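Local coordinates for protein argonaute (Methanocaldococcus jannaschii, PDB 5G5S), which uses short single-stranded DNA guides to bind complementary target strands and slice the target DNA, possibly in defence against invading genetic elements, at residues Asp572-Asn577 and Leu638-Arg643; Pro548-Tyr553 and Ile567-Asp572. All blocks are in the same frame, centred on the assembly; numbering follows the deposited sequence.

Contact 1: Asp572-Asn577 and Leu638-Arg643; sequences DGFIQN and LSTWLR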
# COMPACT_ATOMS: atom_id res chain seq x y z
N ASP A 572 -4.55 -6.97 -2.09
CA ASP A 572 -4.58 -6.69 -0.65
C ASP A 572 -6.05 -6.83 -0.33
O ASP A 572 -6.76 -5.83 -0.23
CB ASP A 572 -4.09 -5.27 -0.34
CG ASP A 572 -3.61 -5.07 1.09
OD1 ASP A 572 -4.40 -5.35 2.02
OD2 ASP A 572 -2.46 -4.62 1.27
N GLY A 573 -6.50 -8.08 -0.30
CA GLY A 573 -7.90 -8.40 -0.06
C GLY A 573 -8.21 -9.87 -0.25
O GLY A 573 -7.46 -10.60 -0.90
N PHE A 574 -9.34 -10.31 0.32
CA PHE A 574 -9.76 -11.70 0.21
C PHE A 574 -10.87 -11.89 -0.78
O PHE A 574 -11.60 -10.94 -1.08
CB PHE A 574 -10.08 -12.31 1.58
CG PHE A 574 -8.91 -12.23 2.53
CD1 PHE A 574 -7.79 -13.04 2.36
CD2 PHE A 574 -8.89 -11.30 3.57
CE1 PHE A 574 -6.69 -12.95 3.22
CE2 PHE A 574 -7.80 -11.22 4.44
CZ PHE A 574 -6.71 -12.04 4.26
N ILE A 575 -10.95 -13.09 -1.34
CA ILE A 575 -11.96 -13.48 -2.32
C ILE A 575 -13.23 -13.79 -1.55
O ILE A 575 -13.17 -14.47 -0.52
CB ILE A 575 -11.42 -14.68 -3.18
CG1 ILE A 575 -10.24 -14.27 -4.11
CG2 ILE A 575 -12.50 -15.47 -3.93
CD1 ILE A 575 -10.54 -13.25 -5.25
N GLN A 576 -14.38 -13.26 -2.02
CA GLN A 576 -15.70 -13.54 -1.43
C GLN A 576 -16.13 -14.92 -1.96
O GLN A 576 -15.65 -15.34 -3.01
CB GLN A 576 -16.73 -12.48 -1.85
CG GLN A 576 -17.64 -11.99 -0.72
CD GLN A 576 -18.71 -12.99 -0.30
OE1 GLN A 576 -18.56 -13.70 0.71
NE2 GLN A 576 -19.81 -13.05 -1.03
N ASN A 577 -17.01 -15.61 -1.23
CA ASN A 577 -17.53 -16.93 -1.60
C ASN A 577 -18.22 -16.97 -2.98
O ASN A 577 -18.08 -17.96 -3.70
CB ASN A 577 -18.46 -17.46 -0.52
CG ASN A 577 -18.20 -18.90 -0.19
OD1 ASN A 577 -18.78 -19.81 -0.80
ND2 ASN A 577 -17.31 -19.13 0.76
N LEU A 638 1.41 -12.96 3.76
CA LEU A 638 1.00 -13.66 2.54
C LEU A 638 -0.04 -14.69 2.95
O LEU A 638 0.16 -15.41 3.92
CB LEU A 638 2.19 -14.31 1.81
CG LEU A 638 3.44 -13.45 1.65
CD1 LEU A 638 4.56 -14.24 1.03
CD2 LEU A 638 3.16 -12.18 0.83
N SER A 639 -1.19 -14.70 2.29
CA SER A 639 -2.29 -15.57 2.69
C SER A 639 -3.09 -16.05 1.49
O SER A 639 -3.13 -15.38 0.46
CB SER A 639 -3.21 -14.80 3.63
OG SER A 639 -4.29 -15.59 4.10
N THR A 640 -3.80 -17.17 1.68
CA THR A 640 -4.77 -17.80 0.77
C THR A 640 -4.40 -17.77 -0.71
O THR A 640 -4.98 -17.05 -1.50
CB THR A 640 -6.24 -17.46 1.14
OG1 THR A 640 -7.11 -17.64 0.02
CG2 THR A 640 -6.41 -16.10 1.69
N TRP A 641 -3.39 -18.57 -1.04
CA TRP A 641 -2.94 -18.76 -2.40
C TRP A 641 -3.89 -19.79 -3.01
O TRP A 641 -3.98 -20.93 -2.53
CB TRP A 641 -1.48 -19.23 -2.38
CG TRP A 641 -0.81 -19.35 -3.71
CD1 TRP A 641 -1.20 -18.80 -4.91
CD2 TRP A 641 0.41 -20.07 -3.98
NE1 TRP A 641 -0.29 -19.10 -5.89
CE2 TRP A 641 0.70 -19.89 -5.35
CE3 TRP A 641 1.27 -20.85 -3.20
CZ2 TRP A 641 1.79 -20.52 -5.97
CZ3 TRP A 641 2.37 -21.44 -3.80
CH2 TRP A 641 2.63 -21.26 -5.16
N LEU A 642 -4.67 -19.35 -4.00
CA LEU A 642 -5.68 -20.16 -4.67
C LEU A 642 -5.37 -20.36 -6.14
O LEU A 642 -4.74 -19.52 -6.76
CB LEU A 642 -7.07 -19.50 -4.53
CG LEU A 642 -7.62 -19.31 -3.10
CD1 LEU A 642 -8.73 -18.27 -3.08
CD2 LEU A 642 -8.06 -20.65 -2.50
N ARG A 643 -5.83 -21.49 -6.69
CA ARG A 643 -5.64 -21.84 -8.08
C ARG A 643 -6.94 -22.27 -8.71
O ARG A 643 -7.57 -23.22 -8.24
CB ARG A 643 -4.57 -22.95 -8.22
CG ARG A 643 -4.41 -23.47 -9.65
CD ARG A 643 -3.37 -24.54 -9.73
NE ARG A 643 -2.03 -24.02 -9.49
CZ ARG A 643 -1.00 -24.76 -9.10
NH1 ARG A 643 -1.15 -26.05 -8.88
NH2 ARG A 643 0.19 -24.19 -8.89
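With CG of F574 turned anti to its carbonyl carbon (chi1 -57°), the phenyl ring swings across to the strand residues S639 and T640, although the CB of F574 itself does not head there. The ring is met at its rim. CG2 of T640 sits against one C-C side of the ring, 3.4 Å from CD1 and 3.5 Å from CE1 of F574, close to the ring plane, and the two side chains pass each other at a slant. Further round the same rim comes S639: its CB lies in the ring plane, 4.0 Å from CE1 of F574, while its OG approaches the same carbon to 3.7 Å. In T640, OG1 takes the place anti to the backbone N (chi1 158°), and the methyl is the branch that does the touching. I575 adds a looser apolar contact, its CG1 standing 4.4 Å from CD1 of L642. No hydrogen bond joins the two segments of this small surface contact. S598 and R600 of the neighbouring strand 593-600 also touch F574. The loop starts at D572, an active-site residue by similarity, leads to helix 577-590, and packs F574 and I575 on strand 636-645; it is the first part of the beta-alpha-beta crossover from strand 566-571 through helix 577-590 to the parallel strand 593-600 in the RNase H-like PIWI fold.

Contact 2: Pro548-Tyr553 and Ile567-Asp572; sequences PYVIEY and ILFLRD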
# COMPACT_ATOMS: atom_id res chain seq x y z
N PRO A 548 -13.76 -11.74 -10.85
CA PRO A 548 -14.36 -12.17 -12.13
C PRO A 548 -14.64 -11.02 -13.11
O PRO A 548 -14.35 -11.17 -14.30
CB PRO A 548 -15.65 -12.87 -11.69
CG PRO A 548 -15.35 -13.35 -10.31
CD PRO A 548 -14.54 -12.26 -9.70
N TYR A 549 -15.12 -9.86 -12.61
CA TYR A 549 -15.38 -8.67 -13.43
C TYR A 549 -14.09 -8.04 -13.99
O TYR A 549 -14.11 -7.60 -15.13
CB TYR A 549 -16.21 -7.62 -12.66
CG TYR A 549 -16.32 -6.30 -13.38
CD1 TYR A 549 -17.26 -6.10 -14.39
CD2 TYR A 549 -15.44 -5.26 -13.10
CE1 TYR A 549 -17.31 -4.90 -15.11
CE2 TYR A 549 -15.51 -4.04 -13.78
CZ TYR A 549 -16.45 -3.87 -14.78
OH TYR A 549 -16.51 -2.65 -15.42
N VAL A 550 -13.00 -7.99 -13.19
CA VAL A 550 -11.70 -7.46 -13.60
C VAL A 550 -11.21 -8.22 -14.84
O VAL A 550 -10.84 -7.60 -15.84
CB VAL A 550 -10.65 -7.49 -12.44
CG1 VAL A 550 -9.25 -7.12 -12.93
CG2 VAL A 550 -11.07 -6.57 -11.30
N ILE A 551 -11.26 -9.57 -14.79
CA ILE A 551 -10.84 -10.47 -15.87
C ILE A 551 -11.66 -10.23 -17.13
O ILE A 551 -11.07 -10.09 -18.20
CB ILE A 551 -10.83 -11.95 -15.41
CG1 ILE A 551 -9.86 -12.14 -14.20
CG2 ILE A 551 -10.44 -12.87 -16.57
CD1 ILE A 551 -10.05 -13.41 -13.40
N GLU A 552 -13.00 -10.12 -16.99
CA GLU A 552 -13.93 -9.84 -18.08
C GLU A 552 -13.57 -8.50 -18.72
O GLU A 552 -13.50 -8.42 -19.94
CB GLU A 552 -15.38 -9.80 -17.58
CG GLU A 552 -15.97 -11.16 -17.23
CD GLU A 552 -17.41 -11.07 -16.74
OE1 GLU A 552 -18.31 -10.94 -17.59
OE2 GLU A 552 -17.63 -11.11 -15.51
N TYR A 553 -13.31 -7.48 -17.89
CA TYR A 553 -12.94 -6.13 -18.30
C TYR A 553 -11.61 -6.11 -19.08
O TYR A 553 -11.51 -5.43 -20.10
CB TYR A 553 -12.86 -5.18 -17.08
CG TYR A 553 -12.70 -3.72 -17.47
CD1 TYR A 553 -13.81 -2.94 -17.78
CD2 TYR A 553 -11.44 -3.14 -17.58
CE1 TYR A 553 -13.67 -1.61 -18.19
CE2 TYR A 553 -11.29 -1.82 -18.00
CZ TYR A 553 -12.41 -1.06 -18.30
OH TYR A 553 -12.26 0.24 -18.70
N ILE A 567 -1.81 -16.86 -15.32
CA ILE A 567 -1.90 -15.52 -14.73
C ILE A 567 -1.97 -15.60 -13.23
O ILE A 567 -2.77 -16.35 -12.68
CB ILE A 567 -3.12 -14.72 -15.31
CG1 ILE A 567 -3.05 -14.63 -16.86
CG2 ILE A 567 -3.24 -13.32 -14.71
CD1 ILE A 567 -4.39 -14.51 -17.51
N LEU A 568 -1.14 -14.78 -12.56
CA LEU A 568 -1.11 -14.67 -11.11
C LEU A 568 -1.59 -13.27 -10.72
O LEU A 568 -1.02 -12.30 -11.20
CB LEU A 568 0.32 -14.95 -10.57
CG LEU A 568 0.57 -14.67 -9.06
CD1 LEU A 568 -0.20 -15.64 -8.18
CD2 LEU A 568 2.05 -14.67 -8.72
N PHE A 569 -2.66 -13.19 -9.90
CA PHE A 569 -3.19 -11.92 -9.38
C PHE A 569 -2.73 -11.68 -7.96
O PHE A 569 -2.77 -12.57 -7.11
CB PHE A 569 -4.72 -11.83 -9.44
CG PHE A 569 -5.28 -11.63 -10.83
CD1 PHE A 569 -5.62 -12.72 -11.62
CD2 PHE A 569 -5.52 -10.35 -11.31
CE1 PHE A 569 -6.17 -12.52 -12.89
CE2 PHE A 569 -6.06 -10.15 -12.58
CZ PHE A 569 -6.36 -11.24 -13.37
N LEU A 570 -2.30 -10.45 -7.70
CA LEU A 570 -1.83 -9.99 -6.41
C LEU A 570 -2.82 -8.95 -5.91
O LEU A 570 -3.10 -7.96 -6.61
CB LEU A 570 -0.44 -9.36 -6.59
CG LEU A 570 0.84 -10.20 -6.48
CD1 LEU A 570 0.69 -11.62 -6.94
CD2 LEU A 570 1.99 -9.51 -7.16
N ARG A 571 -3.41 -9.20 -4.74
CA ARG A 571 -4.35 -8.25 -4.14
C ARG A 571 -4.21 -8.14 -2.63
O ARG A 571 -3.76 -9.08 -1.97
CB ARG A 571 -5.81 -8.48 -4.61
CG ARG A 571 -6.35 -9.90 -4.49
CD ARG A 571 -7.76 -10.03 -5.08
NE ARG A 571 -8.80 -9.71 -4.10
CZ ARG A 571 -10.10 -9.63 -4.37
NH1 ARG A 571 -10.55 -9.84 -5.60
NH2 ARG A 571 -10.97 -9.32 -3.41
N ASP A 572 -4.55 -6.97 -2.09
CA ASP A 572 -4.58 -6.69 -0.65
C ASP A 572 -6.05 -6.83 -0.33
O ASP A 572 -6.76 -5.83 -0.23
CB ASP A 572 -4.09 -5.27 -0.34
CG ASP A 572 -3.61 -5.07 1.09
OD1 ASP A 572 -4.40 -5.35 2.02
OD2 ASP A 572 -2.46 -4.62 1.27
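Helix 547-556 packs across strand 566-571, with the nearest CA atoms, those of I551 and F569, 10.1 Å apart. They belong to the RNase H-like fold of the PIWI domain, in which helices pack on a central mixed sheet; here the strand pairs in parallel with both 501-506 and 593-600. F569 points its CB at the helix, and its ring reaches I551 and V550, which receive it from the helical side. With CG1 anti to the carbonyl carbon (chi1 -59°), I551 extends its longer branch toward the ring, and the two side chains meet at a slant. V550 makes the lighter touch, its CG1 lying 4.4 Å from CE2 of F569. All three side chains are buried and the contact is wholly apolar. Around them, L583 and L590 of helix 577-590 pack on I551, M503 of strand 501-506 lies against F569, and L505 of that strand meets V550, so two helices and two strands share this part of the core. The meeting is closest at the far end of the ring, where CG1 of I551 lies 3.7 Å from CZ and 3.9 Å from CE1 of F569. Beyond it on the same branch, CD1 of I551 stands 4.0 Å from CE1 of F569.

Both contacts lie in the PIWI domain, their centres 11 Å apart, and they follow one another along the chain: contact 2 closes at D572, the residue from which contact 1 opens. Strand 566-571 and strand 636-645 belong to the same mixed sheet, with strand 593-600 between them, and the two contacts touch directly where NE1 of W641 lies 4.1 Å from CD1 of L568. Contact 2 is the buried one, packing helix 547-556 on the sheet, whereas contact 1 is a surface packing of the following loop. D572, a catalytic and manganese-binding residue by similarity, thus stands at the junction between a core strand and a more exposed loop.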